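Local coordinates for protein 3-oxo-tetronate kinase (Salmonella typhimurium, PDB 3DQQ) that probably catalyses the ATP-dependent phosphorylation of 3-oxo-tetronate to its 4-phosphate, as a member of the four-carbon acid sugar kinase family, at residues Met2-Val7 with Gly43-Val48; Leu22-Met27 with Gly380-Pro385; Gln64-Leu69 with Thr100-Val105; Arg123-Gly128 with Tyr196-Ala201; Ser250-Val255 with Gly352-Phe357. One frame throughout, in Å; residues are numbered along the deposited sequence.

Interaction 1. Residues Met2-Val7 with Gly43-Val48; sequences MLKIGV and GCDAVV
Val-47 is bonded through both its backbone polar atoms to Met2-Val7: its N-H goes to Ile-5 O at 3.3 Å, the longer and looser bond, and Val-47 O takes the N-H of Val-7 at 2.9 Å. The second bond is the straighter, 165° at the hydrogen. One step back toward the chain start, Lys-4 N donates to Asp-45 O at 2.8 Å, so three backbone bonds join the segments. The remaining edge of the first strand is used too, with Gly-6 bonded to Gln-79 and Tyr-81 of the strand on its other side. Lys-4 and Asp-45 run alongside each other with their ends pointing the same way, but Lys-4 NZ stays 3.8 Å from Asp-45 OD2, a long salt bridge that probably contributes little. Apolar side chains add to the contact. Leu-3, its CG trans to the backbone N (chi1 -179°), swings CD1 to within 3.8 Å of Val-47 CG2, the two side chains crossing at about a right angle. Val-7 and Val-48 lie side by side on the face covered by helix 12-24, Val-7 CB 3.8 Å from Val-48 CG2. Two neighbouring strands, nearly exactly parallel at 5°, with helices packed against them, are characteristic of an alpha/beta domain, here the sugar-binding one.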
# COMPACT_ATOMS: atom_id res chain seq x y z
N MET A 2 -14.54 -11.12 41.17
CA MET A 2 -15.31 -9.90 40.92
C MET A 2 -14.98 -9.37 39.55
O MET A 2 -13.84 -9.10 39.29
CB MET A 2 -14.95 -8.82 41.93
CG MET A 2 -15.41 -7.36 41.55
SD MET A 2 -17.02 -6.78 42.20
CE MET A 2 -17.14 -7.67 43.83
N LEU A 3 -15.97 -9.19 38.69
CA LEU A 3 -15.72 -8.66 37.35
C LEU A 3 -16.29 -7.25 37.23
O LEU A 3 -17.49 -7.06 37.09
CB LEU A 3 -16.35 -9.60 36.34
CG LEU A 3 -16.22 -9.30 34.86
CD1 LEU A 3 -14.85 -8.80 34.54
CD2 LEU A 3 -16.51 -10.55 34.06
N LYS A 4 -15.43 -6.24 37.34
CA LYS A 4 -15.91 -4.87 37.43
C LYS A 4 -16.35 -4.26 36.10
O LYS A 4 -17.40 -3.66 36.01
CB LYS A 4 -14.82 -3.98 37.99
CG LYS A 4 -14.45 -4.20 39.41
CD LYS A 4 -13.46 -3.06 39.79
CE LYS A 4 -12.97 -3.09 41.24
NZ LYS A 4 -12.17 -4.28 41.58
N ILE A 5 -15.52 -4.37 35.08
CA ILE A 5 -15.82 -3.84 33.76
C ILE A 5 -15.71 -5.00 32.79
O ILE A 5 -14.75 -5.78 32.86
CB ILE A 5 -14.83 -2.68 33.37
CG1 ILE A 5 -14.90 -1.59 34.45
CG2 ILE A 5 -15.16 -2.10 32.01
CD1 ILE A 5 -13.83 -0.51 34.41
N GLY A 6 -16.70 -5.12 31.91
CA GLY A 6 -16.70 -6.11 30.84
C GLY A 6 -16.74 -5.33 29.54
O GLY A 6 -17.74 -4.65 29.24
N VAL A 7 -15.66 -5.38 28.77
CA VAL A 7 -15.61 -4.61 27.55
C VAL A 7 -16.03 -5.50 26.40
O VAL A 7 -15.53 -6.59 26.28
CB VAL A 7 -14.19 -4.11 27.32
CG1 VAL A 7 -14.08 -3.37 25.92
CG2 VAL A 7 -13.78 -3.27 28.52
N GLY A 43 -7.38 -14.13 38.14
CA GLY A 43 -6.36 -13.11 38.14
C GLY A 43 -6.64 -11.80 37.44
O GLY A 43 -5.66 -11.08 37.13
N CYS A 44 -7.91 -11.45 37.20
CA CYS A 44 -8.25 -10.14 36.62
C CYS A 44 -9.56 -9.51 37.09
O CYS A 44 -10.46 -10.20 37.50
CB CYS A 44 -8.35 -10.28 35.13
SG CYS A 44 -9.63 -11.46 34.66
N ASP A 45 -9.64 -8.19 36.98
CA ASP A 45 -10.84 -7.45 37.38
C ASP A 45 -11.66 -6.98 36.20
O ASP A 45 -12.79 -6.59 36.37
CB ASP A 45 -10.47 -6.22 38.19
CG ASP A 45 -9.71 -6.56 39.47
OD1 ASP A 45 -9.80 -7.69 40.01
OD2 ASP A 45 -9.01 -5.63 39.95
N ALA A 46 -11.06 -6.97 35.02
CA ALA A 46 -11.73 -6.61 33.78
C ALA A 46 -11.52 -7.75 32.78
O ALA A 46 -10.51 -8.41 32.83
CB ALA A 46 -11.18 -5.31 33.24
N VAL A 47 -12.50 -7.99 31.93
CA VAL A 47 -12.35 -8.85 30.79
C VAL A 47 -12.69 -8.06 29.53
O VAL A 47 -13.71 -7.43 29.47
CB VAL A 47 -13.24 -10.09 30.87
CG1 VAL A 47 -13.05 -10.96 29.62
CG2 VAL A 47 -12.89 -10.88 32.07
N VAL A 48 -11.82 -8.10 28.52
CA VAL A 48 -12.11 -7.45 27.27
C VAL A 48 -12.37 -8.55 26.26
O VAL A 48 -11.49 -9.34 25.98
CB VAL A 48 -10.93 -6.58 26.81
CG1 VAL A 48 -11.20 -6.04 25.43
CG2 VAL A 48 -10.66 -5.48 27.84

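Interaction 2. Residues Leu22-Met27 with Gly380-Pro385; sequences LVENGM and GPCISP
The carboxylate of Glu-24 is the flat group facing Gly380-Pro385. Cys-382 SG lies over one of its faces, roughly above CD at 4.2 Å, and Cys-382 N lies obliquely on the same side, beyond OE2, 3.7 Å from Glu-24 OE2 and not bonded to it. Near the carboxylate edge a water stands 2.7 Å from Glu-24 OE2 and 2.6 Å from Gly-380 O. It is placed to bridge them as a donor, though other acceptors compete for its protons. The second oxygen, OE1, is taken by a salt bridge to Arg-243, so the side chain is held from outside the contact as well. With CG opposite the carbonyl carbon, a bend at chi2 (-60°) turns the carboxylate toward the strand. Next to it Val-23 CG1 comes within 4.0 Å of Gly-380 O, a loose van der Waals touch of a methyl on a carbonyl oxygen. Just beyond, the helix stops in a Schellman motif, with Gly-26 at positive phi and Met-27 N bonded to Leu-22 O. The whole contact is thin and partly water-mediated, and it joins the two family domains: the end of helix 12-24, backed by helix 224-235 and strand 29-33, meets strand 376-382, whose Gly-380 and Pro-381 are paired with Trp-389 on strand 387-392.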
# COMPACT_ATOMS: atom_id res chain seq x y z
N LEU A 22 -6.42 -0.25 30.72
CA LEU A 22 -6.91 -0.68 32.05
C LEU A 22 -5.73 -1.15 32.91
O LEU A 22 -5.60 -0.75 34.07
CB LEU A 22 -7.99 -1.75 31.94
CG LEU A 22 -9.28 -1.36 31.19
CD1 LEU A 22 -10.17 -2.60 31.02
CD2 LEU A 22 -9.99 -0.22 31.89
N VAL A 23 -4.84 -1.94 32.32
CA VAL A 23 -3.70 -2.45 33.08
C VAL A 23 -2.75 -1.33 33.49
O VAL A 23 -2.31 -1.27 34.62
CB VAL A 23 -2.97 -3.57 32.35
CG1 VAL A 23 -1.66 -3.90 33.05
CG2 VAL A 23 -3.90 -4.81 32.25
N GLU A 24 -2.46 -0.43 32.57
CA GLU A 24 -1.59 0.71 32.89
C GLU A 24 -2.18 1.62 33.95
O GLU A 24 -1.47 2.40 34.53
CB GLU A 24 -1.26 1.53 31.64
CG GLU A 24 -0.48 0.70 30.60
CD GLU A 24 0.86 0.18 31.14
OE1 GLU A 24 1.63 1.04 31.62
OE2 GLU A 24 1.13 -1.05 31.10
N ASN A 25 -3.48 1.52 34.21
CA ASN A 25 -4.07 2.35 35.23
C ASN A 25 -4.61 1.53 36.36
O ASN A 25 -5.51 1.98 37.06
CB ASN A 25 -5.14 3.22 34.60
CG ASN A 25 -4.56 4.27 33.70
OD1 ASN A 25 -4.20 5.31 34.18
ND2 ASN A 25 -4.45 4.01 32.42
N GLY A 26 -4.07 0.32 36.54
CA GLY A 26 -4.23 -0.47 37.77
C GLY A 26 -5.24 -1.60 37.80
O GLY A 26 -5.49 -2.20 38.84
N MET A 27 -5.88 -1.90 36.68
CA MET A 27 -6.91 -2.92 36.67
C MET A 27 -6.37 -4.11 35.82
O MET A 27 -6.22 -4.00 34.59
CB MET A 27 -8.20 -2.32 36.13
CG MET A 27 -9.48 -3.14 36.36
SD MET A 27 -10.97 -2.22 35.83
CE MET A 27 -10.74 -0.80 36.85
N GLY A 380 -0.14 -7.61 29.91
CA GLY A 380 0.99 -7.21 30.71
C GLY A 380 1.43 -5.80 30.37
O GLY A 380 0.62 -4.98 29.90
N PRO A 381 2.70 -5.50 30.60
CA PRO A 381 3.23 -4.18 30.38
C PRO A 381 3.43 -3.83 28.92
O PRO A 381 3.56 -4.73 28.09
CB PRO A 381 4.58 -4.22 31.07
CG PRO A 381 4.94 -5.65 31.13
CD PRO A 381 3.71 -6.43 31.10
N CYS A 382 3.46 -2.53 28.64
CA CYS A 382 3.73 -2.02 27.31
C CYS A 382 5.14 -2.07 26.89
O CYS A 382 6.02 -1.74 27.65
CB CYS A 382 3.46 -0.55 27.28
SG CYS A 382 1.81 -0.37 27.13
N ILE A 383 5.33 -2.37 25.62
CA ILE A 383 6.62 -2.25 25.02
C ILE A 383 6.56 -0.91 24.31
O ILE A 383 7.49 -0.15 24.35
CB ILE A 383 6.90 -3.44 24.07
CG1 ILE A 383 6.75 -4.77 24.83
CG2 ILE A 383 8.26 -3.30 23.46
CD1 ILE A 383 6.41 -5.96 24.00
N SER A 384 5.45 -0.62 23.66
CA SER A 384 5.24 0.64 22.97
C SER A 384 3.76 0.84 23.11
O SER A 384 3.05 -0.08 23.46
CB SER A 384 5.58 0.53 21.48
OG SER A 384 6.98 0.56 21.23
N PRO A 385 3.29 2.03 22.83
CA PRO A 385 1.85 2.22 22.96
C PRO A 385 1.09 1.27 22.08
O PRO A 385 1.41 1.14 20.90
CB PRO A 385 1.64 3.66 22.50
CG PRO A 385 2.97 4.32 22.80
CD PRO A 385 3.97 3.27 22.43
O HOH W 1 -0.33 -2.56 29.44

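Interaction 3. Residues Gln64-Leu69 with Thr100-Val105; sequences QSLAAL and TDALMV
Leu-103 is the bump of this contact, and the hollow that receives it is lined by Ser-65, Leu-66 and Leu-69 on the facing helix. Its CG stands trans to the carbonyl carbon (chi1 -64°), which carries CD2 across the gap although the side chain sets out along the helix flank. There CD2 meets three neighbours: Leu-69 CD2 at 4.1 Å, Ser-65 O at 4.2 Å and Leu-66 CD2 at 4.3 Å. Leu-69 is built the other way round, with CG opposite the backbone N (chi1 180°), so its CD2 methyl advances toward Leu-103 and the two leucines cross obliquely. A smaller fit lies on the outer side. Leu-66 sends CD2 over the backbone of Ala-102, 4.0 Å from Ala-102 O and 4.2 Å from Ala-102 CB, the short alanine letting the leucine branch lie close to the helix. Flanking Leu-103 on its own helix, Val-99 touches Ser-65 and Ala-106 touches both Leu-66 and Leu-69. Below, toward the sheet, Leu-69 rests on Val-80 and Leu-103 on Phe-82, so both helices pack on the strand 79-83 side by side. The axes of segments 64-69 and 100-105 approach to 10.0 Å and cross at -33°. The one polar side chain at the interface, Ser-65, spends its hydroxyl on Ala-61 O of its own helix. What joins the two segments is therefore aliphatic methyl packing at van der Waals distance, which depends on matching shape and burial of apolar surface rather than on directed bonds.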
# COMPACT_ATOMS: atom_id res chain seq x y z
N GLN A 64 -23.33 -11.42 17.85
CA GLN A 64 -22.06 -11.59 18.54
C GLN A 64 -22.01 -10.76 19.81
O GLN A 64 -21.59 -11.26 20.86
CB GLN A 64 -20.88 -11.17 17.66
CG GLN A 64 -20.49 -12.10 16.50
CD GLN A 64 -20.30 -13.45 17.02
OE1 GLN A 64 -21.29 -14.20 17.17
NE2 GLN A 64 -19.03 -13.81 17.39
N SER A 65 -22.45 -9.50 19.75
CA SER A 65 -22.35 -8.65 20.93
C SER A 65 -23.25 -9.10 22.09
O SER A 65 -22.84 -9.12 23.25
CB SER A 65 -22.66 -7.21 20.56
OG SER A 65 -21.78 -6.75 19.56
N LEU A 66 -24.48 -9.47 21.76
CA LEU A 66 -25.41 -10.05 22.76
C LEU A 66 -24.87 -11.36 23.33
O LEU A 66 -25.00 -11.58 24.53
CB LEU A 66 -26.82 -10.22 22.19
CG LEU A 66 -27.53 -8.91 21.86
CD1 LEU A 66 -28.91 -9.14 21.29
CD2 LEU A 66 -27.57 -7.88 23.04
N ALA A 67 -24.26 -12.22 22.52
CA ALA A 67 -23.66 -13.46 23.03
C ALA A 67 -22.58 -13.08 24.06
O ALA A 67 -22.52 -13.64 25.17
CB ALA A 67 -23.09 -14.27 21.92
N ALA A 68 -21.76 -12.08 23.73
CA ALA A 68 -20.72 -11.61 24.65
C ALA A 68 -21.36 -11.14 25.94
O ALA A 68 -20.89 -11.47 27.02
CB ALA A 68 -19.90 -10.50 24.03
N LEU A 69 -22.46 -10.40 25.83
CA LEU A 69 -23.13 -9.85 27.01
C LEU A 69 -23.73 -10.95 27.88
O LEU A 69 -23.64 -10.87 29.10
CB LEU A 69 -24.20 -8.86 26.60
CG LEU A 69 -24.98 -8.22 27.73
CD1 LEU A 69 -24.09 -7.31 28.55
CD2 LEU A 69 -26.18 -7.41 27.19
N THR A 100 -25.30 -0.61 20.10
CA THR A 100 -25.65 0.16 21.28
C THR A 100 -27.10 -0.02 21.65
O THR A 100 -27.41 -0.39 22.78
CB THR A 100 -25.34 1.67 21.12
OG1 THR A 100 -23.95 1.83 20.77
CG2 THR A 100 -25.61 2.43 22.42
N ASP A 101 -28.01 0.19 20.71
CA ASP A 101 -29.41 0.02 21.02
C ASP A 101 -29.72 -1.39 21.48
O ASP A 101 -30.62 -1.60 22.33
CB ASP A 101 -30.29 0.35 19.83
CG ASP A 101 -30.27 1.84 19.42
OD1 ASP A 101 -30.27 2.74 20.31
OD2 ASP A 101 -30.24 2.08 18.18
N ALA A 102 -29.01 -2.37 20.96
CA ALA A 102 -29.32 -3.74 21.34
C ALA A 102 -28.88 -3.94 22.79
O ALA A 102 -29.62 -4.50 23.59
CB ALA A 102 -28.68 -4.72 20.44
N LEU A 103 -27.69 -3.47 23.13
CA LEU A 103 -27.16 -3.66 24.48
C LEU A 103 -28.08 -2.94 25.46
O LEU A 103 -28.39 -3.47 26.52
CB LEU A 103 -25.70 -3.16 24.62
CG LEU A 103 -24.57 -3.84 23.78
CD1 LEU A 103 -23.22 -3.08 23.83
CD2 LEU A 103 -24.35 -5.28 24.22
N MET A 104 -28.54 -1.76 25.09
CA MET A 104 -29.39 -1.00 25.99
C MET A 104 -30.64 -1.80 26.27
O MET A 104 -31.08 -1.91 27.42
CB MET A 104 -29.74 0.38 25.41
CG MET A 104 -28.53 1.36 25.23
SD MET A 104 -29.05 2.92 24.41
CE MET A 104 -29.97 3.52 25.85
N VAL A 105 -31.22 -2.40 25.24
CA VAL A 105 -32.44 -3.17 25.46
C VAL A 105 -32.14 -4.39 26.32
O VAL A 105 -32.89 -4.68 27.21
CB VAL A 105 -33.12 -3.60 24.14
CG1 VAL A 105 -34.15 -4.72 24.43
CG2 VAL A 105 -33.74 -2.44 23.43

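Interaction 4. Residues Arg123-Gly128 with Tyr196-Ala201; sequences RTVYQG and YAVLDA
Asp-200 turns its carboxylate to Gln-127 and Gly-128 because its CG stands trans to the carbonyl carbon (chi1 -74°), while a small second torsion (chi2 14°) sets its two oxygens against two successive backbone N-H groups. Gln-127 N donates to Asp-200 OD2 at 2.6 Å, on the syn side and somewhat out of the carboxylate plane. Gly-128 N reaches Asp-200 OD1 at 3.1 Å in a weak bond. OD2 has a second donor in Ala-172 N, at the start of helix 172-177. The backbones add a single antiparallel hydrogen-bonded pair: Val-125 N to Ala-201 O at 3.0 Å, and Ala-201 N back to Val-125 O at 3.1 Å, the latter in the carbonyl plane on a lone pair. Val-125 directs CG1 inward, where it meets Val-198 CG1 at 4.0 Å, and Leu-155 of helix 155-160 touches both valines. Val-198 CG1 also lies under the turn, against Gly-128 CA at 4.1 Å. At the other end Arg-123 packs on Ile-325 of the second subunit. Gln-127 and Gly-128 both have positive phi, and their angles fit a type I' turn between strands 123-126 and 129-132. The arrangement is that of a tight beta-hairpin whose turn N-H groups are bound by an aspartate from the chain leaving strand 196-199, which runs parallel to its neighbours in the sugar-binding domain.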
# COMPACT_ATOMS: atom_id res chain seq x y z
N ARG A 123 -7.32 12.58 19.43
CA ARG A 123 -8.73 12.60 19.20
C ARG A 123 -9.39 13.36 20.30
O ARG A 123 -9.31 12.98 21.47
CB ARG A 123 -9.25 11.22 19.16
CG ARG A 123 -9.34 10.79 17.75
CD ARG A 123 -8.77 9.48 17.57
NE ARG A 123 -7.35 9.58 17.41
CZ ARG A 123 -6.66 8.76 16.65
NH1 ARG A 123 -7.27 7.78 15.97
NH2 ARG A 123 -5.35 8.91 16.55
N THR A 124 -10.05 14.46 19.93
CA THR A 124 -10.70 15.25 20.93
C THR A 124 -12.11 15.50 20.47
O THR A 124 -12.41 15.37 19.31
CB THR A 124 -9.88 16.54 21.25
OG1 THR A 124 -9.60 17.25 20.04
CG2 THR A 124 -8.51 16.19 21.93
N VAL A 125 -12.99 15.84 21.39
CA VAL A 125 -14.34 16.13 21.04
C VAL A 125 -14.73 17.45 21.71
O VAL A 125 -14.56 17.62 22.92
CB VAL A 125 -15.29 14.99 21.54
CG1 VAL A 125 -16.75 15.41 21.39
CG2 VAL A 125 -14.97 13.71 20.80
N TYR A 126 -15.28 18.39 20.92
CA TYR A 126 -15.73 19.69 21.45
C TYR A 126 -17.09 20.03 20.87
O TYR A 126 -17.29 19.93 19.67
CB TYR A 126 -14.71 20.79 21.13
CG TYR A 126 -15.11 22.13 21.66
CD1 TYR A 126 -15.45 23.18 20.80
CD2 TYR A 126 -15.18 22.36 22.99
CE1 TYR A 126 -15.84 24.39 21.28
CE2 TYR A 126 -15.56 23.59 23.48
CZ TYR A 126 -15.89 24.59 22.62
OH TYR A 126 -16.29 25.77 23.15
N GLN A 127 -18.03 20.39 21.73
CA GLN A 127 -19.44 20.57 21.37
C GLN A 127 -20.08 19.40 20.60
O GLN A 127 -21.11 19.58 19.89
CB GLN A 127 -19.63 21.84 20.58
CG GLN A 127 -19.09 23.06 21.27
CD GLN A 127 -19.81 23.43 22.53
OE1 GLN A 127 -21.01 23.20 22.70
NE2 GLN A 127 -19.08 24.00 23.44
N GLY A 128 -19.48 18.22 20.75
CA GLY A 128 -19.96 17.05 20.04
C GLY A 128 -19.32 16.75 18.71
O GLY A 128 -19.63 15.74 18.09
N TYR A 196 -29.06 8.99 24.11
CA TYR A 196 -27.62 8.98 24.21
C TYR A 196 -27.08 10.39 24.41
O TYR A 196 -27.75 11.38 24.09
CB TYR A 196 -26.94 8.39 22.97
CG TYR A 196 -27.80 7.52 22.10
CD1 TYR A 196 -27.90 6.16 22.31
CD2 TYR A 196 -28.50 8.06 21.01
CE1 TYR A 196 -28.69 5.37 21.48
CE2 TYR A 196 -29.31 7.26 20.18
CZ TYR A 196 -29.41 5.92 20.42
OH TYR A 196 -30.21 5.13 19.60
N ALA A 197 -25.85 10.46 24.92
CA ALA A 197 -25.19 11.74 25.17
C ALA A 197 -23.76 11.60 24.75
O ALA A 197 -23.09 10.70 25.23
CB ALA A 197 -25.28 12.10 26.65
N VAL A 198 -23.30 12.46 23.86
CA VAL A 198 -21.90 12.54 23.51
C VAL A 198 -21.22 13.38 24.56
O VAL A 198 -21.76 14.40 25.03
CB VAL A 198 -21.66 13.18 22.13
CG1 VAL A 198 -20.14 13.34 21.83
CG2 VAL A 198 -22.29 12.33 21.05
N LEU A 199 -20.03 12.96 24.95
CA LEU A 199 -19.26 13.63 26.01
C LEU A 199 -17.97 14.24 25.46
O LEU A 199 -17.18 13.55 24.80
CB LEU A 199 -18.90 12.59 27.08
CG LEU A 199 -19.87 12.33 28.23
CD1 LEU A 199 -21.28 12.39 27.73
CD2 LEU A 199 -19.50 10.99 28.92
N ASP A 200 -17.75 15.51 25.71
CA ASP A 200 -16.55 16.16 25.24
C ASP A 200 -15.30 15.73 26.02
O ASP A 200 -15.39 15.31 27.15
CB ASP A 200 -16.68 17.68 25.36
CG ASP A 200 -17.63 18.32 24.29
OD1 ASP A 200 -18.41 17.58 23.60
OD2 ASP A 200 -17.61 19.59 24.17
N ALA A 201 -14.14 15.84 25.39
CA ALA A 201 -12.87 15.70 26.06
C ALA A 201 -11.78 16.36 25.18
O ALA A 201 -11.63 16.06 24.01
CB ALA A 201 -12.56 14.27 26.32

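Interaction 5. Residues Ser250-Val255 with Gly352-Phe357; sequences SGRAVV and GGITRF
Two neighbouring parallel strands of the nucleotide-binding domain pair here, and both lead on to the ATP site inferred from relatives: strand 253-257 toward Ser-259, strand 356-360 toward Gly-361 to Thr-364. The carbonyl oxygen of Arg-252 accepts two consecutive N-H groups, Thr-355 N at 2.9 Å and Arg-356 N at 3.2 Å, each approaching at a tilt to the carbonyl plane. Val-254 N then donates to Arg-356 O at 3.0 Å, and the regular parallel register takes over with Ala-253 beside Arg-356 and Val-254 beside Phe-357. On the face carrying Val-254 and Phe-357 the contact is apolar. Val-254 places CG1 in the slot between its backbone N and carbonyl carbon (chi1 63°), which brings that methyl to 3.6 Å from Ile-354 CG2 and into an off-centre CH-pi contact, 4.2 Å from the Phe-357 ring centroid. Ile-354 CG2 lies over a face of the same ring, offset toward its rim, and Leu-349 of helix 336-351 touches all three side chains. Ile-354 also reaches out with CD1 against Arg-252 CG. On the face carrying Ala-253 and Arg-356, the arginine bends at chi3 (-74°) and doubles back over Ala-253, whose CB sits above the centre of the guanidinium. This places two of its nitrogens side-on to one carbonyl: Arg-356 NH2 at 2.9 Å and Arg-356 NE at 3.2 Å both donate to Gly-251 O, which lies only 2° out of the guanidinium plane.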
# COMPACT_ATOMS: atom_id res chain seq x y z
N SER A 250 9.94 -16.86 31.30
CA SER A 250 11.30 -17.23 30.93
C SER A 250 11.37 -18.19 29.77
O SER A 250 10.48 -19.01 29.57
CB SER A 250 12.01 -17.91 32.09
OG SER A 250 12.66 -16.92 32.87
N GLY A 251 12.46 -18.12 29.03
CA GLY A 251 12.66 -19.04 27.95
C GLY A 251 13.04 -18.33 26.69
O GLY A 251 12.96 -17.11 26.61
N ARG A 252 13.44 -19.10 25.69
CA ARG A 252 13.93 -18.50 24.48
C ARG A 252 12.78 -17.81 23.72
O ARG A 252 11.61 -18.16 23.85
CB ARG A 252 14.68 -19.54 23.64
CG ARG A 252 15.06 -19.01 22.21
CD ARG A 252 16.44 -18.29 22.09
NE ARG A 252 17.20 -18.86 20.96
CZ ARG A 252 17.59 -20.15 20.85
NH1 ARG A 252 17.31 -21.08 21.80
NH2 ARG A 252 18.27 -20.53 19.78
N ALA A 253 13.17 -16.77 22.97
CA ALA A 253 12.30 -15.96 22.15
C ALA A 253 12.63 -16.04 20.64
O ALA A 253 13.72 -16.44 20.22
CB ALA A 253 12.36 -14.53 22.61
N VAL A 254 11.66 -15.63 19.84
CA VAL A 254 11.78 -15.64 18.41
C VAL A 254 11.04 -14.40 17.92
O VAL A 254 10.04 -14.02 18.50
CB VAL A 254 11.17 -16.91 17.84
CG1 VAL A 254 9.68 -16.99 18.13
CG2 VAL A 254 11.47 -17.00 16.36
N VAL A 255 11.57 -13.73 16.89
CA VAL A 255 10.82 -12.69 16.19
C VAL A 255 10.27 -13.30 14.89
O VAL A 255 11.03 -13.87 14.10
CB VAL A 255 11.70 -11.47 15.84
CG1 VAL A 255 10.88 -10.43 15.07
CG2 VAL A 255 12.29 -10.89 17.10
N GLY A 352 9.19 -27.12 20.29
CA GLY A 352 10.61 -27.20 20.57
C GLY A 352 11.05 -26.31 21.70
O GLY A 352 12.24 -26.10 21.91
N GLY A 353 10.10 -25.72 22.41
CA GLY A 353 10.41 -24.95 23.59
C GLY A 353 10.54 -23.45 23.48
O GLY A 353 10.82 -22.82 24.48
N ILE A 354 10.36 -22.86 22.30
CA ILE A 354 10.26 -21.40 22.27
C ILE A 354 9.09 -21.02 23.15
O ILE A 354 8.09 -21.74 23.21
CB ILE A 354 10.07 -20.79 20.86
CG1 ILE A 354 11.27 -21.14 19.99
CG2 ILE A 354 9.93 -19.27 20.95
CD1 ILE A 354 12.59 -20.85 20.63
N THR A 355 9.25 -19.92 23.87
CA THR A 355 8.34 -19.53 24.92
C THR A 355 7.81 -18.09 24.73
O THR A 355 6.73 -17.79 25.16
CB THR A 355 9.05 -19.72 26.30
OG1 THR A 355 8.07 -19.89 27.31
CG2 THR A 355 9.85 -18.52 26.68
N ARG A 356 8.59 -17.23 24.07
CA ARG A 356 8.24 -15.86 23.79
C ARG A 356 8.21 -15.58 22.29
O ARG A 356 9.20 -15.78 21.62
CB ARG A 356 9.28 -14.96 24.41
CG ARG A 356 9.13 -14.85 25.91
CD ARG A 356 10.08 -13.81 26.49
NE ARG A 356 11.41 -14.37 26.46
CZ ARG A 356 12.54 -13.67 26.37
NH1 ARG A 356 12.56 -12.34 26.32
NH2 ARG A 356 13.68 -14.33 26.36
N PHE A 357 7.10 -15.08 21.78
CA PHE A 357 6.93 -14.84 20.37
C PHE A 357 6.68 -13.36 20.11
O PHE A 357 5.65 -12.82 20.50
CB PHE A 357 5.73 -15.61 19.88
CG PHE A 357 5.93 -17.08 19.82
CD1 PHE A 357 6.07 -17.72 18.61
CD2 PHE A 357 5.97 -17.83 20.98
CE1 PHE A 357 6.25 -19.12 18.56
CE2 PHE A 357 6.15 -19.22 20.92
CZ PHE A 357 6.28 -19.85 19.71

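Overall arrangement
Interactions 1 and 2 touch directly, their centres 15 Å apart: Met-27 SD packs on Ile-5 CD1 at 3.6 Å and Leu-22 CD1 on Ala-46 CB at 3.6 Å, so the helix that meets the C-terminal domain in interaction 2 rests on the strands of interaction 1. Interactions 3 and 4 meet through Asp-101 OD1 and Tyr-196 OH, a probable hydrogen bond of 2.5 Å. Interaction 5 belongs to the other domain, its centre 44 Å from that of interaction 4 and 22 Å from that of interaction 2, the contact joining the domains. It is also the one nearest the presumed ATP site, the Phe-357 side chain lying about 9 Å from that of Thr-364.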